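DMATS type aromatic prenyltransferase (Streptomyces coelicolor, PDB 6ZS0) is a 5-dimethylallyltryptophan synthase that probably transfers a dimethylallyl group from dimethylallyl diphosphate to the indole ring of tryptophan. Local coordinates at residues A[123-129]-A[152-158]; A[208-213]-A[247-253]; A[238-242]-A[290-294]. One frame throughout, in Å; residues are numbered along the deposited sequence. Where two conformers were deposited one is given.

Interaction 1. Residues A[123-129]-A[152-158]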
loop_
_atom_site.group_PDB
_atom_site.type_symbol
_atom_site.label_atom_id
_atom_site.label_comp_id
_atom_site.label_asym_id
_atom_site.label_seq_id
_atom_site.Cartn_x
_atom_site.Cartn_y
_atom_site.Cartn_z
ATOM N N PHE A 123 -13.436 -14.206 2.543
ATOM C CA PHE A 123 -12.105 -13.662 2.907
ATOM C C PHE A 123 -11.761 -13.870 4.380
ATOM O O PHE A 123 -10.562 -13.762 4.700
ATOM C CB PHE A 123 -12.002 -12.209 2.455
ATOM C CG PHE A 123 -11.906 -12.041 0.965
ATOM C CD1 PHE A 123 -12.985 -11.567 0.223
ATOM C CD2 PHE A 123 -10.739 -12.373 0.290
ATOM C CE1 PHE A 123 -12.898 -11.424 -1.157
ATOM C CE2 PHE A 123 -10.651 -12.194 -1.075
ATOM C CZ PHE A 123 -11.734 -11.738 -1.798
ATOM N N LEU A 124 -12.735 -14.191 5.242
ATOM C CA LEU A 124 -12.497 -14.456 6.690
ATOM C C LEU A 124 -13.086 -15.811 7.079
ATOM O O LEU A 124 -14.003 -15.898 7.901
ATOM C CB LEU A 124 -13.110 -13.314 7.506
ATOM C CG LEU A 124 -12.463 -11.936 7.302
ATOM C CD1 LEU A 124 -13.134 -10.906 8.193
ATOM C CD2 LEU A 124 -10.963 -11.943 7.558
ATOM N N PRO A 125 -12.603 -16.910 6.472
ATOM C CA PRO A 125 -13.021 -18.247 6.880
ATOM C C PRO A 125 -12.265 -18.710 8.122
ATOM O O PRO A 125 -11.322 -18.060 8.565
ATOM C CB PRO A 125 -12.613 -19.095 5.674
ATOM C CG PRO A 125 -11.320 -18.416 5.192
ATOM C CD PRO A 125 -11.635 -16.938 5.357
ATOM N N PRO A 126 -12.637 -19.856 8.726
ATOM C CA PRO A 126 -11.794 -20.476 9.750
ATOM C C PRO A 126 -10.532 -21.088 9.112
ATOM O O PRO A 126 -10.509 -21.313 7.933
ATOM C CB PRO A 126 -12.719 -21.529 10.393
ATOM C CG PRO A 126 -13.754 -21.847 9.317
ATOM C CD PRO A 126 -13.889 -20.591 8.484
ATOM N N ALA A 127 -9.485 -21.285 9.892
ATOM C CA ALA A 127 -8.189 -21.824 9.422
ATOM C C ALA A 127 -7.741 -21.066 8.176
ATOM O O ALA A 127 -7.389 -21.678 7.164
ATOM C CB ALA A 127 -8.323 -23.296 9.149
ATOM N N PRO A 128 -7.719 -19.715 8.197
ATOM C CA PRO A 128 -7.231 -18.946 7.059
ATOM C C PRO A 128 -5.737 -19.173 6.832
ATOM O O PRO A 128 -5.005 -19.416 7.788
ATOM C CB PRO A 128 -7.481 -17.491 7.474
ATOM C CG PRO A 128 -7.395 -17.535 8.967
ATOM C CD PRO A 128 -8.100 -18.837 9.318
ATOM N N GLN A 129 -5.323 -19.082 5.583
ATOM C CA GLN A 129 -3.909 -19.134 5.172
ATOM C C GLN A 129 -3.406 -17.708 4.962
ATOM O O GLN A 129 -4.234 -16.805 4.673
ATOM C CB GLN A 129 -3.789 -20.030 3.952
ATOM C CG GLN A 129 -4.275 -21.432 4.274
ATOM C CD GLN A 129 -4.086 -22.409 3.148
ATOM O OE1 GLN A 129 -3.030 -22.455 2.509
ATOM N NE2 GLN A 129 -5.117 -23.205 2.911
ATOM N N LEU A 152 -7.950 -7.485 1.435
ATOM C CA LEU A 152 -8.268 -8.880 1.792
ATOM C C LEU A 152 -7.419 -9.826 0.948
ATOM O O LEU A 152 -6.797 -9.361 -0.040
ATOM C CB LEU A 152 -9.758 -9.104 1.569
ATOM C CG LEU A 152 -10.693 -8.137 2.282
ATOM C CD1 LEU A 152 -12.093 -8.276 1.751
ATOM C CD2 LEU A 152 -10.655 -8.402 3.776
ATOM N N ASN A 153 -7.375 -11.091 1.340
ATOM C CA ASN A 153 -6.420 -12.120 0.825
ATOM C C ASN A 153 -7.128 -13.154 -0.041
ATOM O O ASN A 153 -7.770 -14.058 0.493
ATOM C CB ASN A 153 -5.761 -12.831 2.000
ATOM C CG ASN A 153 -4.778 -13.894 1.572
ATOM O OD1 ASN A 153 -4.423 -13.996 0.401
ATOM N ND2 ASN A 153 -4.345 -14.694 2.528
ATOM N N PRO A 154 -7.059 -13.060 -1.387
ATOM C CA PRO A 154 -7.672 -14.068 -2.250
ATOM C C PRO A 154 -7.142 -15.496 -2.014
ATOM O O PRO A 154 -7.852 -16.448 -2.416
ATOM C CB PRO A 154 -7.316 -13.556 -3.650
ATOM C CG PRO A 154 -7.205 -12.076 -3.469
ATOM C CD PRO A 154 -6.480 -11.947 -2.157
ATOM N N ALA A 155 -5.935 -15.654 -1.452
ATOM C CA ALA A 155 -5.276 -16.957 -1.196
ATOM C C ALA A 155 -5.599 -17.476 0.205
ATOM O O ALA A 155 -4.911 -18.428 0.647
ATOM C CB ALA A 155 -3.789 -16.856 -1.391
ATOM N N VAL A 156 -6.618 -16.929 0.879
ATOM C CA VAL A 156 -6.961 -17.307 2.285
ATOM C C VAL A 156 -7.284 -18.808 2.376
ATOM O O VAL A 156 -7.058 -19.385 3.451
ATOM C CB VAL A 156 -8.118 -16.453 2.849
ATOM C CG1 VAL A 156 -9.405 -16.615 2.074
ATOM C CG2 VAL A 156 -8.337 -16.750 4.312
ATOM N N GLY A 157 -7.844 -19.393 1.314
ATOM C CA GLY A 157 -8.142 -20.843 1.231
ATOM C C GLY A 157 -7.130 -21.622 0.406
ATOM O O GLY A 157 -7.444 -22.766 0.011
ATOM N N GLY A 158 -5.960 -21.045 0.156
ATOM C CA GLY A 158 -4.891 -21.614 -0.685
ATOM C C GLY A 158 -4.813 -20.927 -2.023
ATOM O O GLY A 158 -5.850 -20.443 -2.505
HETATM O O HOH W 1 -8.645 -11.976 3.790
#
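Gln-129 and Val-156 bring the two loops together by their backbones: Gln-129 N donates to Val-156 O at 2.8 Å, with an N-H...O angle of 159°. At the other end Phe-123 and Leu-152 lie farther apart, and a water takes up the difference, donating to Phe-123 O and accepting from Asn-153 N. This is loop-to-loop contact at the rim of the ABBA barrel, where the segment following helix 120-123 meets the connection from strand 147-152 to helix 162-175. That connection is tightly folded, with type I turns from Asn-153 to Val-156 and from Ala-155 to Gly-158.

Among the side chains, the Phe-123 ring does most at the strand end. Leu-152 crosses it at about a right angle and sets CB over one face, a CH-pi contact 4.0 Å from the ring centroid. The edge of the same ring runs up to the Asn-153–Pro-154 peptide, with Phe-123 CD2 3.4 Å from Asn-153 O. Thr-165 and Ala-169 of helix 162-175 also touch the ring.

Val-156 fills the bend of the proline-rich loop. Its CG2, anti to the backbone N, is the methyl aimed at the prolines: it presses on Pro-128 CB at 3.4 Å, and it comes up against the CG/CD end of the Pro-125 ring, 3.5 Å from CD, both closer than usual carbon contacts. The Gln-129 side chain stretches out over the second turn, bringing its NE2 to 3.6 Å from Gly-158 N.

An Asx turn holds the start of the connection: Asn-153 OD1 accepts from Ala-155 N at 2.9 Å, the N-H arriving from above the carbonyl plane, about 60° out of it.

Interaction 2. Residues A[208-213]-A[247-253]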
loop_
_atom_site.group_PDB
_atom_site.type_symbol
_atom_site.label_atom_id
_atom_site.label_comp_id
_atom_site.label_asym_id
_atom_site.label_seq_id
_atom_site.Cartn_x
_atom_site.Cartn_y
_atom_site.Cartn_z
ATOM N N ARG A 208 0.011 -10.395 -9.181
ATOM C CA ARG A 208 1.478 -10.578 -9.069
ATOM C C ARG A 208 2.039 -10.823 -10.475
ATOM O O ARG A 208 1.386 -11.570 -11.241
ATOM C CB ARG A 208 1.761 -11.776 -8.165
ATOM C CG ARG A 208 3.166 -11.818 -7.578
ATOM C CD ARG A 208 3.344 -12.995 -6.618
ATOM N NE ARG A 208 2.067 -13.555 -6.178
ATOM C CZ ARG A 208 1.483 -13.374 -4.986
ATOM N NH1 ARG A 208 0.301 -13.915 -4.769
ATOM N NH2 ARG A 208 2.065 -12.665 -4.022
ATOM N N HIS A 209 3.192 -10.253 -10.790
ATOM C CA HIS A 209 3.838 -10.459 -12.118
ATOM C C HIS A 209 5.285 -10.844 -11.883
ATOM O O HIS A 209 6.080 -9.995 -11.529
ATOM C CB HIS A 209 3.706 -9.215 -12.995
ATOM C CG HIS A 209 2.299 -8.818 -13.263
ATOM N ND1 HIS A 209 1.466 -9.537 -14.109
ATOM C CD2 HIS A 209 1.555 -7.798 -12.766
ATOM C CE1 HIS A 209 0.281 -8.974 -14.113
ATOM N NE2 HIS A 209 0.310 -7.917 -13.294
ATOM N N ASP A 210 5.598 -12.112 -12.024
ATOM C CA ASP A 210 6.979 -12.611 -11.894
ATOM C C ASP A 210 7.762 -12.299 -13.173
ATOM O O ASP A 210 7.203 -12.502 -14.281
ATOM C CB ASP A 210 6.966 -14.104 -11.608
ATOM C CG ASP A 210 6.222 -14.518 -10.351
ATOM O OD1 ASP A 210 5.903 -13.653 -9.538
ATOM O OD2 ASP A 210 5.964 -15.739 -10.210
ATOM N N ASN A 211 8.994 -11.837 -13.015
ATOM C CA ASN A 211 9.976 -11.590 -14.106
ATOM C C ASN A 211 9.313 -10.678 -15.135
ATOM O O ASN A 211 9.371 -10.950 -16.360
ATOM C CB ASN A 211 10.470 -12.898 -14.724
ATOM C CG ASN A 211 11.048 -13.824 -13.680
ATOM O OD1 ASN A 211 11.875 -13.416 -12.863
ATOM N ND2 ASN A 211 10.617 -15.068 -13.689
ATOM N N LEU A 212 8.642 -9.644 -14.672
ATOM C CA LEU A 212 7.968 -8.705 -15.598
ATOM C C LEU A 212 8.987 -8.004 -16.490
ATOM O O LEU A 212 10.061 -7.607 -16.023
ATOM C CB LEU A 212 7.170 -7.671 -14.795
ATOM C CG LEU A 212 6.265 -6.724 -15.583
ATOM C CD1 LEU A 212 5.130 -7.435 -16.313
ATOM C CD2 LEU A 212 5.698 -5.693 -14.644
ATOM N N THR A 213 8.626 -7.842 -17.769
ATOM C CA THR A 213 9.397 -7.055 -18.747
ATOM C C THR A 213 8.654 -5.778 -19.106
ATOM O O THR A 213 7.439 -5.667 -18.852
ATOM C CB THR A 213 9.612 -7.842 -20.048
ATOM O OG1 THR A 213 8.317 -8.107 -20.597
ATOM C CG2 THR A 213 10.374 -9.117 -19.797
ATOM N N GLY A 247 15.798 -9.949 -18.983
ATOM C CA GLY A 247 14.969 -11.174 -19.024
ATOM C C GLY A 247 13.746 -11.046 -18.142
ATOM O O GLY A 247 13.003 -12.038 -17.979
ATOM N N GLY A 248 13.559 -9.870 -17.565
ATOM C CA GLY A 248 12.468 -9.605 -16.628
ATOM C C GLY A 248 13.031 -9.187 -15.292
ATOM O O GLY A 248 14.155 -9.607 -14.942
ATOM N N LEU A 249 12.298 -8.374 -14.574
ATOM C CA LEU A 249 12.688 -7.946 -13.218
ATOM C C LEU A 249 13.054 -9.189 -12.422
ATOM O O LEU A 249 12.295 -10.167 -12.450
ATOM C CB LEU A 249 11.524 -7.198 -12.578
ATOM C CG LEU A 249 11.160 -5.885 -13.246
ATOM C CD1 LEU A 249 10.067 -5.184 -12.479
ATOM C CD2 LEU A 249 12.372 -4.979 -13.417
ATOM N N ASP A 250 14.178 -9.157 -11.716
ATOM C CA ASP A 250 14.728 -10.369 -11.088
ATOM C C ASP A 250 14.720 -10.299 -9.562
ATOM O O ASP A 250 15.226 -11.219 -8.979
ATOM C CB ASP A 250 16.130 -10.640 -11.603
ATOM C CG ASP A 250 17.085 -9.470 -11.476
ATOM O OD1 ASP A 250 18.235 -9.649 -11.948
ATOM O OD2 ASP A 250 16.729 -8.464 -10.873
ATOM N N GLY A 251 14.057 -9.315 -8.977
ATOM C CA GLY A 251 13.839 -9.269 -7.518
ATOM C C GLY A 251 12.445 -9.776 -7.169
ATOM O O GLY A 251 11.936 -10.700 -7.836
ATOM N N ARG A 252 11.861 -9.264 -6.106
ATOM C CA ARG A 252 10.506 -9.710 -5.745
ATOM C C ARG A 252 9.555 -9.257 -6.852
ATOM O O ARG A 252 9.862 -8.353 -7.619
ATOM C CB ARG A 252 10.104 -9.131 -4.392
ATOM C CG ARG A 252 9.579 -7.715 -4.462
ATOM C CD ARG A 252 9.343 -7.132 -3.077
ATOM N NE ARG A 252 10.624 -6.923 -2.427
ATOM C CZ ARG A 252 10.790 -6.639 -1.138
ATOM N NH1 ARG A 252 12.014 -6.438 -0.661
ATOM N NH2 ARG A 252 9.735 -6.539 -0.343
ATOM N N PRO A 253 8.386 -9.907 -6.964
ATOM C CA PRO A 253 7.484 -9.651 -8.081
ATOM C C PRO A 253 6.936 -8.212 -8.099
ATOM O O PRO A 253 6.737 -7.572 -7.066
ATOM C CB PRO A 253 6.349 -10.676 -7.836
ATOM C CG PRO A 253 6.926 -11.716 -6.925
ATOM C CD PRO A 253 7.900 -10.945 -6.066
HETATM O O HOH W 2 10.294 -10.617 -10.586
HETATM O O HOH W 3 10.267 -12.700 -18.894
#
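Arg-208, at the end of strand 202-209, lies beside Pro-253, though the arginine has two conformers and the detail of this approach is doubtful. His-209 still belongs to the barrel sheet, with backbone bonding to Ala-254 and its ring NE2 bonded to Ser-256. Its carbonyl O faces Pro-253 CA.

Asp-210 then leaves the strand. Its carboxylate runs alongside the same proline, and with CG anti to the carbonyl carbon (chi1 -59°) OD1 is brought against the ring, 3.4 Å from Pro-253 CG. This oxygen is buried by the contact and has no polar partner in the model.

At Asn-211 the backbone does the work. Its N donates to a water at 3.0 Å, which also lies within reach of Leu-249 O and Gly-251 O, while its CA makes a CA-H...O contact with Leu-249 O at 3.2 Å. Asn-211 O in turn faces Gly-248 CA, and a second water bridges it to Gly-247 O.

Leu-212 O takes a direct backbone hydrogen bond: Leu-249 N donates to it at 2.8 Å and 166°. Leu-212 and Leu-249 both touch Phe-236 of helix 229-240. Thr-213 closes the segment at the N-cap of helix 214-217, bonding through OG1 to Arg-216 N and laying CG2 over Gly-248 CA.

The joint is thus mostly a matter of main chain and water. Its close approach depends on Gly-248, since a CB there would sit only 2.2 Å from Asn-211 O; with no side chain in the way, the peptide groups come near enough to bond directly or through a single water.

Interaction 3. Residues A[238-242]-A[290-294]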
loop_
_atom_site.group_PDB
_atom_site.type_symbol
_atom_site.label_atom_id
_atom_site.label_comp_id
_atom_site.label_asym_id
_atom_site.label_seq_id
_atom_site.Cartn_x
_atom_site.Cartn_y
_atom_site.Cartn_z
ATOM N N THR A 238 12.676 3.488 -15.796
ATOM C CA THR A 238 13.208 4.474 -14.824
ATOM C C THR A 238 13.275 3.822 -13.443
ATOM O O THR A 238 14.295 3.972 -12.773
ATOM C CB THR A 238 12.391 5.765 -14.796
ATOM O OG1 THR A 238 12.432 6.330 -16.111
ATOM C CG2 THR A 238 12.904 6.760 -13.775
ATOM N N ALA A 239 12.219 3.134 -13.041
ATOM C CA ALA A 239 12.074 2.605 -11.668
ATOM C C ALA A 239 13.048 1.445 -11.470
ATOM O O ALA A 239 13.687 1.356 -10.430
ATOM C CB ALA A 239 10.642 2.180 -11.433
ATOM N N ALA A 240 13.135 0.568 -12.454
ATOM C CA ALA A 240 13.823 -0.729 -12.311
ATOM C C ALA A 240 15.339 -0.575 -12.456
ATOM O O ALA A 240 16.038 -1.425 -11.927
ATOM C CB ALA A 240 13.245 -1.700 -13.284
ATOM N N GLY A 241 15.843 0.462 -13.136
ATOM C CA GLY A 241 17.295 0.594 -13.361
ATOM C C GLY A 241 17.878 -0.748 -13.833
ATOM O O GLY A 241 17.518 -1.195 -14.930
ATOM N N PRO A 242 18.728 -1.451 -13.015
ATOM C CA PRO A 242 19.379 -2.716 -13.420
ATOM C C PRO A 242 18.478 -3.958 -13.602
ATOM O O PRO A 242 18.877 -4.882 -14.302
ATOM C CB PRO A 242 20.345 -3.016 -12.250
ATOM C CG PRO A 242 19.716 -2.318 -11.071
ATOM C CD PRO A 242 19.139 -1.045 -11.665
ATOM N N ARG A 290 15.543 8.139 -8.800
ATOM C CA ARG A 290 14.618 7.532 -9.788
ATOM C C ARG A 290 13.208 8.059 -9.561
ATOM O O ARG A 290 12.541 8.411 -10.527
ATOM C CB ARG A 290 14.625 6.010 -9.673
ATOM C CG ARG A 290 15.947 5.386 -10.069
ATOM C CD ARG A 290 15.935 3.881 -9.986
ATOM N NE ARG A 290 17.261 3.302 -10.041
ATOM C CZ ARG A 290 17.516 2.007 -9.894
ATOM N NH1 ARG A 290 16.520 1.140 -9.759
ATOM N NH2 ARG A 290 18.761 1.576 -9.899
ATOM N N ALA A 291 12.750 8.132 -8.311
ATOM C CA ALA A 291 11.419 8.704 -8.031
ATOM C C ALA A 291 11.340 10.129 -8.579
ATOM O O ALA A 291 10.279 10.503 -9.160
ATOM C CB ALA A 291 11.159 8.679 -6.565
ATOM N N SER A 292 12.397 10.909 -8.372
ATOM C CA SER A 292 12.435 12.333 -8.796
ATOM C C SER A 292 12.311 12.405 -10.324
ATOM O O SER A 292 11.560 13.258 -10.815
ATOM C CB SER A 292 13.660 13.009 -8.264
ATOM O OG SER A 292 13.638 13.058 -6.846
ATOM N N THR A 293 12.976 11.515 -11.054
ATOM C CA THR A 293 12.895 11.418 -12.542
ATOM C C THR A 293 11.455 11.103 -12.969
ATOM O O THR A 293 10.952 11.750 -13.895
ATOM C CB THR A 293 13.874 10.388 -13.102
ATOM O OG1 THR A 293 15.183 10.786 -12.692
ATOM C CG2 THR A 293 13.796 10.274 -14.611
ATOM N N VAL A 294 10.798 10.148 -12.325
ATOM C CA VAL A 294 9.396 9.774 -12.680
ATOM C C VAL A 294 8.483 10.979 -12.457
ATOM O O VAL A 294 7.612 11.260 -13.320
ATOM C CB VAL A 294 8.911 8.561 -11.873
ATOM C CG1 VAL A 294 7.439 8.278 -12.147
ATOM C CG2 VAL A 294 9.764 7.330 -12.167
#
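Arg-290 CG stands anti to its carbonyl carbon (chi1 -67°), and the chain then runs fully extended to NE, which carries the side chain past Thr-238 O to the end of helix 229-240. There NH1 donates to Ala-239 O at 2.9 Å with an angle of 151°. The oxygen lies near the guanidinium plane, whereas the donor stands above the carbonyl plane, off the lone pairs. Gly-241 CA lies over one face, toward its rim, 3.6 Å above the plane. A CB on this glycine would fall 2.4 Å from Arg-290 NH2. Pro-242 CD comes to 3.2 Å from Arg-290 NH2, the two side chains crossing at a slant, and NH2 is bonded to Tyr-280 O, with a long, weak ion pair to Glu-286.

Nearer the body of helix 284-297 the two helices meet through methyls. Thr-238 CG2 touches Val-294 CG2 at 3.6 Å and Thr-293 CG2 at 3.7 Å, while the hydroxyls of Thr-238 and Thr-293 turn back to Gly-234 O and Ala-289 O in their own helices. A methionine in place of Arg-290 would probably leave Ala-239 O and Tyr-280 O without their donor and loosen the link between the helix end and the Tyr-280 loop.

A cation set beside the last carbonyls of a helix is likely to be electrostatically favourable, so here charge and hydrogen bonding would reinforce each other.

In the fold
From the N terminus, interaction 1 comes first, closing the loop that carries the hairpin of strands 135-139 and 147-152 and joining the connection that enters the one strand to that leaving the other. Interaction 2 opens only afterwards, at the end of strand 202-209, and closes across helices 214-217 and 229-240, just before strand 254-260. Interaction 3 starts inside that loop, at 238-242, and closes beyond it on helix 284-297, so interactions 2 and 3 cross. They also touch, Leu-249 CD2 lying 3.4 Å from Ala-240 CB, packing the 247-253 loop on the end of helix 229-240. Interactions 1 and 3 lie on opposite sides of the chain's centre, their centres about 35 Å apart.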